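Local coordinates for protein NUDIX hydrolase (Alicyclobacillus acidocaldarius subsp. acidocaldarius, PDB 3QSJ) that probably hydrolyses acid anhydride bonds in phosphorus-containing substrates, as other Nudix hydrolases do, with the help of a divalent metal ion, at residues S52-E55 / M56-A60; P73-A76 / V77-L80. One frame throughout, in Å; residues are numbered along the deposited sequence.

How the contacts relate
Both contacts are local, each spanning about two turns of one helix. Contact 1 comes first along the chain, on helix 51-58 and the two residues after it. Contact 2 follows on helix 72-87, the next helix and the one that carries the metal ligands Glu82 and Glu86. Their centres are 8 Å apart and they touch. Asp53 OD2 probably hydrogen-bonds Thr78 OG1 at 2.6 Å. Ala54 and Ala57 pack on Ala74, with Ala54 CA 3.6 Å from Ala74 CB. Contact 2 lies nearer the centre of the chain. Helix 51-58 thus packs against the Nudix helix just ahead of its calcium site.

Contact 1. Residues S52-E55 / M56-A60; sequences SDAE and MAKRA
Selenomethionine Met56 folds its methyl end back over the preceding turn of helix 51-58. Its CE lies 3.4 Å from Ser52 O, the same carbonyl that takes its backbone N-H. Met56 CE also meets two side-chain oxygens, Ser52 OG at 3.6 Å and Asp53 OD1 at 3.5 Å. The turn about the CG-SE bond (chi3 -86°) points CE back toward Ser52 and Asp53. The Met56 and Asp53 side chains leave the helix alongside one another.

The backbone beneath is helical. Met56 N donates to Ser52 O at 3.0 Å with a nearly straight bond (165°). Ala57 N bonds Asp53 O at 2.9 Å, but less straight. Lys58 N keeps the same step to Ala54 O and adds a weak bond to Glu55 O. The Lys58 chain lies along the Ala54 carbonyl and bends at its last torsion (chi4 71°). A water accepts from NZ and donates a weak bond to Ala54 O. Arg59 places one guanidinium face over Glu55 O, which sits 3.9 Å above the plane and toward its rim. NH1 also makes a weak hydrogen bond to Ser121.

Neighbours fix the polar ends. Ser52 OG bonds Asp50 OD2. Asp53 OD1 forms a salt bridge to Arg81 NE, while OD2 is hydrogen-bonded to Thr78 OG1 and to the backbone N of Asp50. Leu120, Ser121 and Leu124 of helix 119-125 touch Met56.

The Asp53 side chain is about 6 Å from that of the calcium ligand Glu82. It is about 10 Å from the calcium ion itself and does not bind it. Several partners grip the carboxylate, so its rotation should be fixed. The nearby positive charge of Arg81 would probably favour its ionised form.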
ATOM      1  N   SER A  52     -15.833  -2.947   5.179  1.00 24.26           N
ATOM      2  CA  SER A  52     -16.223  -2.713   3.770  1.00 23.93           C
ATOM      3  C   SER A  52     -15.184  -3.272   2.791  1.00 23.19           C
ATOM      4  O   SER A  52     -15.480  -3.332   1.606  1.00 20.87           O
ATOM      5  CB  SER A  52     -16.483  -1.230   3.474  1.00 28.54           C
ATOM      6  OG  SER A  52     -15.320  -0.430   3.675  1.00 32.42           O
ATOM      7  N   ASP A  53     -13.952  -3.632   3.270  1.00 20.14           N
ATOM      8  CA  ASP A  53     -12.914  -4.138   2.358  1.00 17.54           C
ATOM      9  C   ASP A  53     -13.337  -5.474   1.725  1.00 17.69           C
ATOM     10  O   ASP A  53     -13.255  -5.606   0.496  1.00 17.04           O
ATOM     11  CB  ASP A  53     -11.539  -4.252   3.038  1.00 17.36           C
ATOM     12  CG  ASP A  53     -11.026  -2.884   3.473  1.00 19.06           C
ATOM     13  OD1 ASP A  53     -11.528  -1.859   2.932  1.00 21.75           O
ATOM     14  OD2 ASP A  53     -10.167  -2.833   4.377  1.00 18.88           O
ATOM     15  N   ALA A  54     -13.823  -6.441   2.548  1.00 18.61           N
ATOM     16  CA  ALA A  54     -14.278  -7.714   1.995  1.00 18.94           C
ATOM     17  C   ALA A  54     -15.526  -7.503   1.126  1.00 22.32           C
ATOM     18  O   ALA A  54     -15.659  -8.173   0.108  1.00 21.63           O
ATOM     19  CB  ALA A  54     -14.594  -8.686   3.120  1.00 21.02           C
ATOM     20  N   GLU A  55     -16.349  -6.491   1.442  1.00 18.79           N
ATOM     21  CA  GLU A  55     -17.571  -6.235   0.626  1.00 20.79           C
ATOM     22  C   GLU A  55     -17.158  -5.769  -0.792  1.00 22.36           C
ATOM     23  O   GLU A  55     -17.645  -6.292  -1.811  1.00 22.43           O
ATOM     24  CB  GLU A  55     -18.439  -5.161   1.279  1.00 22.94           C
ATOM     25  CG  GLU A  55     -19.027  -5.568   2.627  1.00 28.91           C
ATOM     26  CD  GLU A  55     -20.019  -4.565   3.176  1.00 58.05           C
ATOM     27  OE1 GLU A  55     -19.598  -3.441   3.538  1.00 56.20           O
ATOM     28  OE2 GLU A  55     -21.220  -4.907   3.255  1.00 64.84           O
HETATM   29  N   MSE A  56     -16.185  -4.823  -0.855  1.00 16.57           N
HETATM   30  CA  MSE A  56     -15.659  -4.354  -2.129  1.00 14.28           C
HETATM   31  C   MSE A  56     -14.905  -5.471  -2.860  1.00 17.87           C
HETATM   32  O   MSE A  56     -14.984  -5.539  -4.091  1.00 18.00           O
HETATM   33  CB  MSE A  56     -14.698  -3.170  -1.913  1.00 14.17           C
HETATM   34  CG  MSE A  56     -15.467  -1.885  -1.541  1.00 17.93           C
HETATM   35 SE   MSE A  56     -14.232  -0.372  -1.460  0.60 19.87          SE
HETATM   36  CE  MSE A  56     -13.640  -0.665   0.473  1.00 18.61           C
ATOM     37  N   ALA A  57     -14.261  -6.377  -2.116  1.00 17.58           N
ATOM     38  CA  ALA A  57     -13.540  -7.453  -2.788  1.00 16.79           C
ATOM     39  C   ALA A  57     -14.501  -8.373  -3.573  1.00 20.55           C
ATOM     40  O   ALA A  57     -14.101  -8.936  -4.597  1.00 20.20           O
ATOM     41  CB  ALA A  57     -12.698  -8.236  -1.813  1.00 19.70           C
ATOM     42  N   LYS A  58     -15.746  -8.573  -3.058  1.00 16.27           N
ATOM     43  CA  LYS A  58     -16.742  -9.443  -3.706  1.00 20.61           C
ATOM     44  C   LYS A  58     -17.284  -8.781  -5.026  1.00 22.30           C
ATOM     45  O   LYS A  58     -17.789  -9.499  -5.891  1.00 24.56           O
ATOM     46  CB  LYS A  58     -17.849  -9.792  -2.709  1.00 23.91           C
ATOM     47  CG  LYS A  58     -17.337 -10.711  -1.591  1.00 32.16           C
ATOM     48  CD  LYS A  58     -18.433 -11.001  -0.578  1.00 49.66           C
ATOM     49  CE  LYS A  58     -18.046 -12.043   0.453  1.00 55.20           C
ATOM     50  NZ  LYS A  58     -17.042 -11.533   1.420  1.00 64.47           N
ATOM     51  N   ARG A  59     -17.060  -7.463  -5.219  1.00 19.04           N
ATOM     52  CA  ARG A  59     -17.448  -6.758  -6.462  1.00 19.56           C
ATOM     53  C   ARG A  59     -16.243  -6.559  -7.386  1.00 20.19           C
ATOM     54  O   ARG A  59     -16.401  -6.007  -8.496  1.00 20.98           O
ATOM     55  CB  ARG A  59     -17.969  -5.325  -6.157  1.00 24.89           C
ATOM     56  CG  ARG A  59     -18.890  -5.249  -4.985  1.00 28.33           C
ATOM     57  CD  ARG A  59     -19.432  -3.864  -4.756  1.00 21.99           C
ATOM     58  NE  ARG A  59     -20.494  -4.058  -3.777  1.00 33.17           N
ATOM     59  CZ  ARG A  59     -20.505  -3.586  -2.551  1.00 33.35           C
ATOM     60  NH1 ARG A  59     -19.593  -2.701  -2.166  1.00 27.47           N
ATOM     61  NH2 ARG A  59     -21.508  -3.880  -1.736  1.00 31.81           N
ATOM     62  N   ALA A  60     -15.045  -6.992  -6.944  1.00 18.03           N
ATOM     63  CA  ALA A  60     -13.802  -6.735  -7.678  1.00 16.39           C
ATOM     64  C   ALA A  60     -13.685  -7.593  -8.947  1.00 21.52           C
ATOM     65  O   ALA A  60     -14.363  -8.620  -9.059  1.00 20.93           O
ATOM     66  CB  ALA A  60     -12.589  -7.003  -6.778  1.00 18.00           C
TER
HETATM   67  O   HOH W   1     -14.117 -11.129   0.122  1.00 42.12           O

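Contact 2. Residues P73-A76 / V77-L80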
ATOM      1  N   PRO A  73      -8.050 -11.326  -1.395  1.00 15.10           N
ATOM      2  CA  PRO A  73      -8.776 -10.260  -2.142  1.00 15.40           C
ATOM      3  C   PRO A  73      -9.198  -9.148  -1.203  1.00 15.98           C
ATOM      4  O   PRO A  73      -8.992  -7.998  -1.551  1.00 18.14           O
ATOM      5  CB  PRO A  73     -10.012 -10.985  -2.713  1.00 17.64           C
ATOM      6  CG  PRO A  73      -9.481 -12.432  -2.948  1.00 20.07           C
ATOM      7  CD  PRO A  73      -8.645 -12.668  -1.657  1.00 16.92           C
ATOM      8  N   ALA A  74      -9.770  -9.462  -0.033  1.00 15.22           N
ATOM      9  CA  ALA A  74     -10.175  -8.385   0.898  1.00 15.03           C
ATOM     10  C   ALA A  74      -8.967  -7.574   1.334  1.00 15.35           C
ATOM     11  O   ALA A  74      -9.061  -6.356   1.400  1.00 15.75           O
ATOM     12  CB  ALA A  74     -10.864  -8.952   2.140  1.00 18.00           C
ATOM     13  N   LEU A  75      -7.846  -8.228   1.680  1.00 14.85           N
ATOM     14  CA  LEU A  75      -6.646  -7.479   2.140  1.00 14.67           C
ATOM     15  C   LEU A  75      -6.021  -6.626   1.013  1.00 16.32           C
ATOM     16  O   LEU A  75      -5.498  -5.541   1.288  1.00 16.62           O
ATOM     17  CB  LEU A  75      -5.638  -8.461   2.815  1.00 15.32           C
ATOM     18  CG  LEU A  75      -6.197  -8.864   4.195  1.00 18.16           C
ATOM     19  CD1 LEU A  75      -5.449 -10.011   4.783  1.00 19.85           C
ATOM     20  CD2 LEU A  75      -6.111  -7.685   5.182  1.00 16.29           C
ATOM     21  N   ALA A  76      -6.149  -7.072  -0.256  1.00 14.61           N
ATOM     22  CA  ALA A  76      -5.689  -6.279  -1.423  1.00 15.06           C
ATOM     23  C   ALA A  76      -6.488  -4.990  -1.449  1.00 17.16           C
ATOM     24  O   ALA A  76      -5.916  -3.908  -1.602  1.00 17.40           O
ATOM     25  CB  ALA A  76      -5.889  -7.031  -2.741  1.00 14.62           C
ATOM     26  N   VAL A  77      -7.779  -5.102  -1.208  1.00 15.52           N
ATOM     27  CA  VAL A  77      -8.660  -3.941  -1.102  1.00 14.97           C
ATOM     28  C   VAL A  77      -8.246  -3.034   0.056  1.00 16.44           C
ATOM     29  O   VAL A  77      -8.158  -1.804  -0.127  1.00 15.71           O
ATOM     30  CB  VAL A  77     -10.158  -4.362  -1.053  1.00 18.14           C
ATOM     31  CG1 VAL A  77     -11.024  -3.147  -0.715  1.00 19.02           C
ATOM     32  CG2 VAL A  77     -10.584  -4.923  -2.435  1.00 16.86           C
ATOM     33  N   THR A  78      -7.947  -3.619   1.227  1.00 15.65           N
ATOM     34  CA  THR A  78      -7.497  -2.829   2.393  1.00 15.35           C
ATOM     35  C   THR A  78      -6.316  -1.990   1.936  1.00 15.65           C
ATOM     36  O   THR A  78      -6.270  -0.811   2.180  1.00 16.46           O
ATOM     37  CB  THR A  78      -7.091  -3.770   3.569  1.00 15.63           C
ATOM     38  OG1 THR A  78      -8.237  -4.540   3.953  1.00 16.93           O
ATOM     39  CG2 THR A  78      -6.430  -2.978   4.744  1.00 14.65           C
ATOM     40  N   ALA A  79      -5.355  -2.614   1.273  1.00 15.15           N
ATOM     41  CA  ALA A  79      -4.149  -1.911   0.820  1.00 16.30           C
ATOM     42  C   ALA A  79      -4.455  -0.763  -0.153  1.00 18.89           C
ATOM     43  O   ALA A  79      -3.924   0.346   0.008  1.00 17.75           O
ATOM     44  CB  ALA A  79      -3.174  -2.905   0.211  1.00 16.13           C
ATOM     45  N   LEU A  80      -5.340  -1.022  -1.109  1.00 16.02           N
ATOM     46  CA  LEU A  80      -5.734  -0.027  -2.131  1.00 15.19           C
ATOM     47  C   LEU A  80      -6.492   1.115  -1.455  1.00 17.86           C
ATOM     48  O   LEU A  80      -6.272   2.290  -1.792  1.00 15.46           O
ATOM     49  CB  LEU A  80      -6.596  -0.718  -3.181  1.00 13.96           C
ATOM     50  CG  LEU A  80      -5.775  -1.595  -4.134  1.00 15.45           C
ATOM     51  CD1 LEU A  80      -6.676  -2.660  -4.783  1.00 17.34           C
ATOM     52  CD2 LEU A  80      -4.997  -0.725  -5.135  1.00 16.43           C
TER
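Thr78 and Leu75 lie side by side, one helical turn apart, with Leu75 CD2 4.0 Å from Thr78 OG1. This is the one side-chain to side-chain approach of the contact.

Four backbone hydrogen bonds join the turns in the regular helical step of four residues. Val77 N bonds Pro73 O at 3.2 Å and Ala79 N bonds Leu75 O at 2.9 Å. Between them Thr78 N bonds Ala74 O. Leu80 N bonds Ala76 O.

Apolar side chains also pack on carbonyls of the earlier turn. Val77 CG2 rests 3.6 Å from Pro73 O. Leu80 lays CG and CD1 against the Ala76 carbonyl, with CG 3.4 Å from Ala76 O.

The Thr78 hydroxyl is the polar group here. Its first torsion (chi1 -61°) sets Thr78 OG1 beside its own backbone N and close to Ala74 O, at 3.2 Å. Its hydrogen-bond partner is Asp53 OD2.

Helix 72-87 is packed on several sides. Val77, with Pro73 and Ala74, meets helix 51-58. Thr78, Ala79 and Leu80 lie on strand 7-18. Leu75 and Ala76 meet Phe157 of strand 151-160, so this part of the Nudix helix is wedged between a helix and the mixed sheet.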